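Local atomic coordinates of 1,3-alpha-isomaltosidase (Kribbella flavida DSM 17836, PDB entry 5X3I), a protein that hydrolyses the alpha-1,3-glucosidic linkages of the cyclic tetrasaccharide cyclobis-(1-6)-alpha-nigerosyl inside the cell, yielding isomaltose. Residues 679-684 and 736-741; 586-591 and 724-729; 441-446 and 450-455. The protein carries 1 engineered substitution. One frame throughout, in Å; residues are numbered along the deposited sequence.

Interaction 1: residues 679-684 and 736-741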
loop_
_atom_site.group_PDB
_atom_site.type_symbol
_atom_site.label_atom_id
_atom_site.label_comp_id
_atom_site.label_asym_id
_atom_site.label_seq_id
_atom_site.Cartn_x
_atom_site.Cartn_y
_atom_site.Cartn_z
ATOM N N ASP A 679 -17.020 15.813 11.005
ATOM C CA ASP A 679 -18.087 16.734 10.627
ATOM C C ASP A 679 -17.693 18.205 10.749
ATOM O O ASP A 679 -18.063 19.015 9.909
ATOM C CB ASP A 679 -19.332 16.495 11.487
ATOM C CG ASP A 679 -19.972 15.160 11.233
ATOM O OD1 ASP A 679 -19.706 14.575 10.177
ATOM O OD2 ASP A 679 -20.752 14.695 12.080
ATOM N N GLU A 680 -16.990 18.555 11.823
ATOM C CA GLU A 680 -16.871 19.961 12.218
ATOM C C GLU A 680 -15.703 20.817 11.734
ATOM O O GLU A 680 -15.773 22.036 11.828
ATOM C CB GLU A 680 -16.875 20.028 13.751
ATOM C CG GLU A 680 -17.830 19.052 14.418
ATOM C CD GLU A 680 -19.285 19.243 14.022
ATOM O OE1 GLU A 680 -19.619 20.250 13.375
ATOM O OE2 GLU A 680 -20.106 18.379 14.371
ATOM N N LEU A 681 -14.647 20.219 11.202
ATOM C CA LEU A 681 -13.450 21.003 10.905
ATOM C C LEU A 681 -13.025 20.884 9.451
ATOM O O LEU A 681 -12.916 19.788 8.931
ATOM C CB LEU A 681 -12.280 20.573 11.794
ATOM C CG LEU A 681 -12.353 20.789 13.307
ATOM C CD1 LEU A 681 -11.167 20.110 13.986
ATOM C CD2 LEU A 681 -12.388 22.263 13.642
ATOM N N LEU A 682 -12.740 22.020 8.827
ATOM C CA LEU A 682 -12.236 22.049 7.464
ATOM C C LEU A 682 -10.758 22.407 7.470
ATOM O O LEU A 682 -10.345 23.421 8.034
ATOM C CB LEU A 682 -13.041 23.037 6.610
ATOM C CG LEU A 682 -12.809 23.013 5.097
ATOM C CD1 LEU A 682 -14.053 23.455 4.373
ATOM C CD2 LEU A 682 -11.658 23.910 4.722
ATOM N N ILE A 683 -9.966 21.555 6.842
ATOM C CA ILE A 683 -8.521 21.703 6.830
ATOM C C ILE A 683 -8.030 22.092 5.440
ATOM O O ILE A 683 -8.546 21.598 4.446
ATOM C CB ILE A 683 -7.828 20.398 7.258
ATOM C CG1 ILE A 683 -8.574 19.733 8.419
ATOM C CG2 ILE A 683 -6.369 20.646 7.572
ATOM C CD1 ILE A 683 -8.693 20.596 9.663
ATOM N N ASN A 684 -7.034 22.966 5.378
ATOM C CA ASN A 684 -6.423 23.342 4.111
ATOM C C ASN A 684 -4.906 23.417 4.196
ATOM O O ASN A 684 -4.345 24.496 4.367
ATOM C CB ASN A 684 -6.981 24.684 3.627
ATOM C CG ASN A 684 -6.548 25.019 2.211
ATOM O OD1 ASN A 684 -6.039 24.169 1.491
ATOM N ND2 ASN A 684 -6.752 26.268 1.810
ATOM N N SER A 736 -18.410 26.030 20.032
ATOM C CA SER A 736 -18.449 25.992 21.483
ATOM C C SER A 736 -17.712 24.752 21.994
ATOM O O SER A 736 -17.019 24.815 22.998
ATOM C CB SER A 736 -19.893 26.007 21.983
ATOM O OG SER A 736 -19.939 25.842 23.389
ATOM N N GLU A 737 -17.839 23.638 21.283
ATOM C CA GLU A 737 -17.177 22.403 21.685
ATOM C C GLU A 737 -15.686 22.390 21.340
ATOM O O GLU A 737 -14.901 21.790 22.058
ATOM C CB GLU A 737 -17.862 21.189 21.047
ATOM C CG GLU A 737 -19.369 21.153 21.214
ATOM C CD GLU A 737 -20.000 19.845 20.757
ATOM O OE1 GLU A 737 -19.317 19.031 20.102
ATOM O OE2 GLU A 737 -21.188 19.625 21.057
ATOM N N LEU A 738 -15.300 23.008 20.228
ATOM C CA LEU A 738 -13.903 22.941 19.786
ATOM C C LEU A 738 -12.991 24.031 20.330
ATOM O O LEU A 738 -11.772 23.895 20.297
ATOM C CB LEU A 738 -13.828 22.988 18.253
ATOM C CG LEU A 738 -13.958 21.708 17.418
ATOM C CD1 LEU A 738 -13.002 20.628 17.917
ATOM C CD2 LEU A 738 -15.382 21.198 17.373
ATOM N N GLN A 739 -13.577 25.095 20.855
ATOM C CA GLN A 739 -12.795 26.247 21.284
ATOM C C GLN A 739 -11.680 25.925 22.296
ATOM O O GLN A 739 -10.577 26.443 22.155
ATOM C CB GLN A 739 -13.719 27.325 21.860
ATOM C CG GLN A 739 -13.032 28.661 22.071
ATOM C CD GLN A 739 -13.990 29.751 22.520
ATOM O OE1 GLN A 739 -15.110 29.478 22.943
ATOM N NE2 GLN A 739 -13.549 30.995 22.424
ATOM N N PRO A 740 -11.953 25.069 23.307
ATOM C CA PRO A 740 -10.872 24.776 24.253
ATOM C C PRO A 740 -9.652 24.159 23.588
ATOM O O PRO A 740 -8.533 24.461 23.986
ATOM C CB PRO A 740 -11.509 23.783 25.223
ATOM C CG PRO A 740 -12.951 24.077 25.161
ATOM C CD PRO A 740 -13.215 24.441 23.731
ATOM N N VAL A 741 -9.876 23.317 22.584
ATOM C CA VAL A 741 -8.784 22.676 21.863
ATOM C C VAL A 741 -7.804 23.710 21.341
ATOM O O VAL A 741 -6.595 23.512 21.363
ATOM C CB VAL A 741 -9.311 21.834 20.688
ATOM C CG1 VAL A 741 -8.165 21.330 19.821
ATOM C CG2 VAL A 741 -10.145 20.688 21.204
#

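Interaction 2: residues 586-591 and 724-729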
loop_
_atom_site.group_PDB
_atom_site.type_symbol
_atom_site.label_atom_id
_atom_site.label_comp_id
_atom_site.label_asym_id
_atom_site.label_seq_id
_atom_site.Cartn_x
_atom_site.Cartn_y
_atom_site.Cartn_z
ATOM N N SER A 586 -0.517 17.354 9.311
ATOM C CA SER A 586 -0.647 15.977 9.789
ATOM C C SER A 586 -1.331 15.888 11.153
ATOM O O SER A 586 -2.023 14.916 11.440
ATOM C CB SER A 586 0.719 15.307 9.850
ATOM O OG SER A 586 1.268 15.198 8.557
ATOM N N ALA A 587 -1.162 16.924 11.969
ATOM C CA ALA A 587 -1.865 17.033 13.252
ATOM C C ALA A 587 -3.389 17.023 13.069
ATOM O O ALA A 587 -4.156 16.780 13.995
ATOM C CB ALA A 587 -1.418 18.297 13.978
ATOM N N PHE A 588 -3.803 17.383 11.869
ATOM C CA PHE A 588 -5.187 17.341 11.398
ATOM C C PHE A 588 -5.577 16.125 10.511
ATOM O O PHE A 588 -6.494 16.208 9.694
ATOM C CB PHE A 588 -5.518 18.694 10.796
ATOM C CG PHE A 588 -5.485 19.797 11.834
ATOM C CD1 PHE A 588 -4.377 20.608 11.973
ATOM C CD2 PHE A 588 -6.532 19.957 12.726
ATOM C CE1 PHE A 588 -4.338 21.595 12.929
ATOM C CE2 PHE A 588 -6.495 20.948 13.690
ATOM C CZ PHE A 588 -5.397 21.759 13.799
ATOM N N MET A 589 -4.757 15.079 10.529
ATOM C CA MET A 589 -5.025 13.861 9.761
ATOM C C MET A 589 -5.304 12.675 10.705
ATOM O O MET A 589 -5.027 12.773 11.892
ATOM C CB MET A 589 -3.849 13.557 8.851
ATOM C CG MET A 589 -3.653 14.579 7.735
ATOM S SD MET A 589 -2.232 14.168 6.735
ATOM C CE MET A 589 -1.879 15.762 6.021
ATOM N N PRO A 590 -5.945 11.595 10.201
ATOM C CA PRO A 590 -6.285 10.487 11.100
ATOM C C PRO A 590 -5.093 9.936 11.903
ATOM O O PRO A 590 -5.250 9.613 13.066
ATOM C CB PRO A 590 -6.831 9.423 10.145
ATOM C CG PRO A 590 -7.395 10.205 9.008
ATOM C CD PRO A 590 -6.439 11.354 8.833
ATOM N N ILE A 591 -3.929 9.840 11.276
ATOM C CA ILE A 591 -2.747 9.299 11.923
ATOM C C ILE A 591 -1.547 10.206 11.688
ATOM O O ILE A 591 -1.123 10.428 10.539
ATOM C CB ILE A 591 -2.406 7.879 11.417
ATOM C CG1 ILE A 591 -3.597 6.928 11.585
ATOM C CG2 ILE A 591 -1.159 7.349 12.122
ATOM C CD1 ILE A 591 -3.873 6.521 13.020
ATOM N N GLU A 724 3.366 28.697 12.187
ATOM C CA GLU A 724 2.609 28.149 13.304
ATOM C C GLU A 724 1.138 27.959 12.947
ATOM O O GLU A 724 0.350 27.520 13.771
ATOM C CB GLU A 724 2.734 29.039 14.544
ATOM C CG GLU A 724 2.052 30.383 14.438
ATOM C CD GLU A 724 3.014 31.502 14.096
ATOM O OE1 GLU A 724 2.652 32.673 14.333
ATOM O OE2 GLU A 724 4.126 31.218 13.591
ATOM N N VAL A 725 0.776 28.284 11.713
ATOM C CA VAL A 725 -0.617 28.211 11.294
ATOM C C VAL A 725 -0.812 27.334 10.059
ATOM O O VAL A 725 -0.043 27.407 9.108
ATOM C CB VAL A 725 -1.171 29.634 11.007
ATOM C CG1 VAL A 725 -2.405 29.593 10.105
ATOM C CG2 VAL A 725 -1.479 30.357 12.307
ATOM N N VAL A 726 -1.826 26.481 10.102
ATOM C CA VAL A 726 -2.389 25.899 8.892
ATOM C C VAL A 726 -3.847 26.287 8.952
ATOM O O VAL A 726 -4.449 26.221 10.020
ATOM C CB VAL A 726 -2.221 24.351 8.817
ATOM C CG1 VAL A 726 -2.700 23.663 10.104
ATOM C CG2 VAL A 726 -2.967 23.777 7.625
ATOM N N PRO A 727 -4.425 26.698 7.811
ATOM C CA PRO A 727 -5.809 27.165 7.883
ATOM C C PRO A 727 -6.764 26.060 8.281
ATOM O O PRO A 727 -6.767 24.995 7.675
ATOM C CB PRO A 727 -6.086 27.667 6.460
ATOM C CG PRO A 727 -4.747 28.063 5.948
ATOM C CD PRO A 727 -3.791 27.054 6.529
ATOM N N VAL A 728 -7.573 26.339 9.292
ATOM C CA VAL A 728 -8.543 25.406 9.830
ATOM C C VAL A 728 -9.777 26.198 10.216
ATOM O O VAL A 728 -9.673 27.254 10.825
ATOM C CB VAL A 728 -8.010 24.650 11.070
ATOM C CG1 VAL A 728 -9.117 23.829 11.721
ATOM C CG2 VAL A 728 -6.837 23.777 10.715
ATOM N N TYR A 729 -10.943 25.683 9.874
ATOM C CA TYR A 729 -12.180 26.382 10.143
ATOM C C TYR A 729 -13.169 25.431 10.775
ATOM O O TYR A 729 -13.239 24.270 10.410
ATOM C CB TYR A 729 -12.745 26.996 8.852
ATOM C CG TYR A 729 -11.807 28.007 8.239
ATOM C CD1 TYR A 729 -11.884 29.348 8.585
ATOM C CD2 TYR A 729 -10.827 27.620 7.344
ATOM C CE1 TYR A 729 -11.017 30.271 8.052
ATOM C CE2 TYR A 729 -9.960 28.540 6.797
ATOM C CZ TYR A 729 -10.061 29.864 7.157
ATOM O OH TYR A 729 -9.199 30.783 6.627
#

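Interaction 3: residues 441-446 and 450-455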
loop_
_atom_site.group_PDB
_atom_site.type_symbol
_atom_site.label_atom_id
_atom_site.label_comp_id
_atom_site.label_asym_id
_atom_site.label_seq_id
_atom_site.Cartn_x
_atom_site.Cartn_y
_atom_site.Cartn_z
ATOM N N PRO A 441 4.463 -17.188 3.823
ATOM C CA PRO A 441 3.517 -18.068 4.516
ATOM C C PRO A 441 2.153 -17.969 3.851
ATOM O O PRO A 441 1.763 -16.888 3.430
ATOM C CB PRO A 441 3.487 -17.511 5.946
ATOM C CG PRO A 441 3.811 -16.074 5.788
ATOM C CD PRO A 441 4.780 -15.986 4.607
ATOM N N ASP A 442 1.409 -19.057 3.778
ATOM C CA ASP A 442 0.167 -18.943 3.060
ATOM C C ASP A 442 -0.896 -18.567 4.071
ATOM O O ASP A 442 -1.515 -19.416 4.692
ATOM C CB ASP A 442 -0.138 -20.291 2.389
ATOM C CG ASP A 442 -1.368 -20.272 1.510
ATOM O OD1 ASP A 442 -2.170 -19.330 1.562
ATOM O OD2 ASP A 442 -1.533 -21.253 0.767
ATOM N N LEU A 443 -1.246 -17.292 4.057
ATOM C CA LEU A 443 -2.068 -16.712 5.109
ATOM C C LEU A 443 -3.512 -16.742 4.648
ATOM O O LEU A 443 -4.396 -16.232 5.319
ATOM C CB LEU A 443 -1.605 -15.291 5.460
ATOM C CG LEU A 443 -0.202 -15.216 6.089
ATOM C CD1 LEU A 443 0.261 -13.788 6.234
ATOM C CD2 LEU A 443 -0.139 -15.949 7.441
ATOM N N SER A 444 -3.733 -17.345 3.481
ATOM C CA SER A 444 -5.084 -17.495 2.958
ATOM C C SER A 444 -5.930 -18.475 3.765
ATOM O O SER A 444 -7.142 -18.489 3.620
ATOM C CB SER A 444 -5.056 -17.946 1.492
ATOM O OG SER A 444 -4.876 -19.345 1.379
ATOM N N VAL A 445 -5.303 -19.311 4.587
ATOM C CA VAL A 445 -6.073 -20.265 5.383
ATOM C C VAL A 445 -5.725 -20.222 6.875
ATOM O O VAL A 445 -4.603 -19.902 7.267
ATOM C CB VAL A 445 -5.900 -21.712 4.879
ATOM C CG1 VAL A 445 -6.458 -21.855 3.461
ATOM C CG2 VAL A 445 -4.455 -22.124 4.935
ATOM N N GLN A 446 -6.707 -20.576 7.693
ATOM C CA GLN A 446 -6.624 -20.389 9.128
ATOM C C GLN A 446 -5.453 -21.133 9.784
ATOM O O GLN A 446 -4.780 -20.561 10.640
ATOM C CB GLN A 446 -7.939 -20.809 9.788
ATOM C CG GLN A 446 -8.028 -20.413 11.253
ATOM C CD GLN A 446 -7.929 -18.916 11.465
ATOM O OE1 GLN A 446 -8.731 -18.149 10.948
ATOM N NE2 GLN A 446 -6.939 -18.497 12.236
ATOM N N ASP A 450 -2.622 -19.289 11.944
ATOM C CA ASP A 450 -2.324 -19.760 13.304
ATOM C C ASP A 450 -0.840 -20.062 13.502
ATOM O O ASP A 450 -0.224 -19.551 14.429
ATOM C CB ASP A 450 -3.117 -21.025 13.649
ATOM C CG ASP A 450 -4.599 -20.770 13.827
ATOM O OD1 ASP A 450 -5.043 -19.614 13.792
ATOM O OD2 ASP A 450 -5.324 -21.754 14.013
ATOM N N TRP A 451 -0.296 -20.914 12.637
ATOM C CA TRP A 451 1.095 -21.351 12.737
ATOM C C TRP A 451 2.080 -20.190 12.664
ATOM O O TRP A 451 2.989 -20.091 13.476
ATOM C CB TRP A 451 1.412 -22.367 11.634
ATOM C CG TRP A 451 2.761 -23.004 11.772
ATOM C CD1 TRP A 451 3.089 -24.057 12.574
ATOM C CD2 TRP A 451 3.956 -22.639 11.084
ATOM N NE1 TRP A 451 4.412 -24.366 12.431
ATOM C CE2 TRP A 451 4.971 -23.509 11.524
ATOM C CE3 TRP A 451 4.271 -21.659 10.143
ATOM C CZ2 TRP A 451 6.271 -23.433 11.050
ATOM C CZ3 TRP A 451 5.568 -21.586 9.672
ATOM C CH2 TRP A 451 6.549 -22.468 10.123
ATOM N N TRP A 452 1.888 -19.314 11.687
ATOM C CA TRP A 452 2.765 -18.161 11.496
ATOM C C TRP A 452 2.730 -17.192 12.689
ATOM O O TRP A 452 3.768 -16.809 13.215
ATOM C CB TRP A 452 2.382 -17.405 10.221
ATOM C CG TRP A 452 3.310 -16.283 9.858
ATOM C CD1 TRP A 452 3.063 -14.955 9.957
ATOM C CD2 TRP A 452 4.623 -16.406 9.308
ATOM N NE1 TRP A 452 4.145 -14.235 9.507
ATOM C CE2 TRP A 452 5.118 -15.108 9.110
ATOM C CE3 TRP A 452 5.429 -17.490 8.967
ATOM C CZ2 TRP A 452 6.387 -14.861 8.579
ATOM C CZ3 TRP A 452 6.698 -17.243 8.453
ATOM C CH2 TRP A 452 7.159 -15.940 8.262
ATOM N N THR A 453 1.526 -16.800 13.085
ATOM C CA THR A 453 1.359 -15.833 14.158
ATOM C C THR A 453 1.739 -16.432 15.517
ATOM O O THR A 453 2.130 -15.696 16.422
ATOM C CB THR A 453 -0.090 -15.279 14.221
ATOM O OG1 THR A 453 -1.023 -16.348 14.377
ATOM C CG2 THR A 453 -0.427 -14.496 12.938
ATOM N N GLU A 454 1.648 -17.754 15.654
ATOM C CA GLU A 454 1.977 -18.401 16.927
ATOM C C GLU A 454 3.413 -18.089 17.340
ATOM O O GLU A 454 3.714 -18.004 18.509
ATOM C CB GLU A 454 1.774 -19.919 16.857
ATOM C CG GLU A 454 1.915 -20.629 18.197
ATOM C CD GLU A 454 0.811 -20.286 19.195
ATOM O OE1 GLU A 454 -0.200 -19.657 18.821
ATOM O OE2 GLU A 454 0.958 -20.664 20.368
ATOM N N LYS A 455 4.288 -17.900 16.362
ATOM C CA LYS A 455 5.682 -17.572 16.643
ATOM C C LYS A 455 5.819 -16.193 17.291
ATOM O O LYS A 455 6.778 -15.939 18.021
ATOM C CB LYS A 455 6.506 -17.643 15.350
ATOM C CG LYS A 455 6.392 -19.002 14.646
ATOM C CD LYS A 455 7.382 -19.155 13.508
ATOM C CE LYS A 455 7.200 -20.513 12.809
ATOM N NZ LYS A 455 7.293 -21.650 13.757
#

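Interaction 1: residues 679-684 and 736-741
Leu-738, on the C-terminal helix 735-742, reaches toward the start of strand 681-683 and meets two side chains there with different parts of its isobutyl group. Its branch carbon CG lies 4.1 Å from CD2 of Leu-681, and its CD2 methyl lies 4.1 Å from CB of Glu-680. Both separations are ordinary van der Waals distances, and the contact buries just 108 Å², both sides summed, about half of it on Leu-738. The leucines approach at a slant, the CD2 methyl of Leu-681 against the branch point of Leu-738. In Leu-681 the first torsion (chi1 -65°) sets CG opposite the carbonyl carbon, which carries CD2 toward the helix.

This apolar side of the contact is buried. Tyr-639 of helix 622-650 and Cys-730 of strand 728-731 touch both leucines and close the packing around them.

The other side is polar, and it opens to solvent at Glu-737; Glu-680 is itself buried. Glu-680 gives the contact only the aliphatic root of its side chain; the chain bends at chi2 (-60°), and OE1 forms a salt bridge with Arg-731. Glu-737 pairs instead with Arg-734. The two carboxylates stay apart, OE2 of Glu-680 being 5.8 Å from OE1 of Glu-737.

Helix 735-742 is thus joined to the antiparallel sheet of the C-terminal domain through dispersion forces and exclusion of water alone across these segments. Such chemistry depends on close fit and imposes little directional constraint, while the charged groups along its margin are probably balanced by arginines outside it.

Interaction 2: residues 586-591 and 724-729
The junction between the TIM barrel and the C-terminal beta domain is built here from one aromatic ring and two valines: Phe-588 lies in the loop leading from helix 576-586 into the last barrel strand, 591-593, and faces Val-728, at the start of strand 728-731, and Val-726 in the loop just before it. Val-728 sets its CG2 methyl over the centre of the phenyl ring, 3.9 Å from the centroid and only 9° off the ring normal, the geometry of a CH-pi contact. CG2 of Val-728 is 4.0 Å from CZ and 4.1 Å from CE2 of Phe-588, with no ring carbon much farther, as expected for a methyl centred on the face. Val-726 approaches obliquely, its CG1 lying 3.9 Å from CE1 of Phe-588. That methyl stands between the backbone N and the carbonyl carbon of its own residue (chi1 50°), a rotation that directs it at the ring.

Phe-588 is carried by a type I beta turn from Ser-586 to Met-589, closed by a bond of 2.9 Å from Met-589 N to Ser-586 O. The loop is held further by Arg-633, which donates to the carbonyls of Ala-587 and Met-589, and by Tyr-675, whose hydroxyl bonds to Phe-588 O. Leu-632 and Leu-636 of helix 622-650 also pack on the phenyl group.

All three touching residues are buried, and the side chains that meet carry no polar atom. Between these segments the contact therefore rests on dispersion and desolvation, the centred methyl probably adding a weak preference for a ring turned face-on to Val-728.

Interaction 3: residues 441-446 and 450-455
Pro-441 lays its ring over one face of the Trp-452 indole. Its CG sits 3.6 Å from the centroid of the six-membered ring and 13° off the normal, a CH-pi contact, while its CB lies 3.6 Å from CE3 of Trp-452. Leu-443 adds its CD2 methyl, 4.0 Å from CB of Trp-452, at the root of the indole. With CG anti to the backbone N (chi1 -174°), the tryptophan swings its ring toward the proline.

At the exposed end, Gln-446 and Asp-450 are joined twice. One bond is helical, i to i+4, Asp-450 N to Gln-446 O at 2.8 Å and 168°. In the other, Gln-446 NE2 donates to Asp-450 OD1 at 2.7 Å, in its own amide plane but from above the carboxylate plane.

The two bonds span the first turn of helix 446-454 in the TIM-barrel domain, with Val-445 as N-cap. Ahead of it, Asp-442 OD1 accepts from Ser-444 N at 3.2 Å, an Asx turn, and also from Ser-444 OG at 2.7 Å, both from the same face of the carboxylate plane.

Farther out, Met-413 of helix 404-415 touches both Pro-441 and Trp-452, and Arg-456 makes a cation-pi contact with the indole.

Interactions 1 and 2 are neighbours, with centres 10 Å apart. They share the C-terminal sheet, where strands 681-683 and 728-731 run side by side: Leu-682 N lies 2.8 Å from Tyr-729 O, a probable hydrogen bond, and Ile-683 CD1 packs 3.8 Å from Phe-588 CD2. Interaction 1 places the terminal helix against this sheet, whereas interaction 2 joins the sheet to the barrel; the touching residues of both are buried and meet through apolar atoms. Interaction 3 stands about 39 Å from interaction 2, centre to centre, on another part of the barrel. It is local in sequence and mixed in character, combining a buried proline-tryptophan pair with hydrogen bonds between two exposed residues.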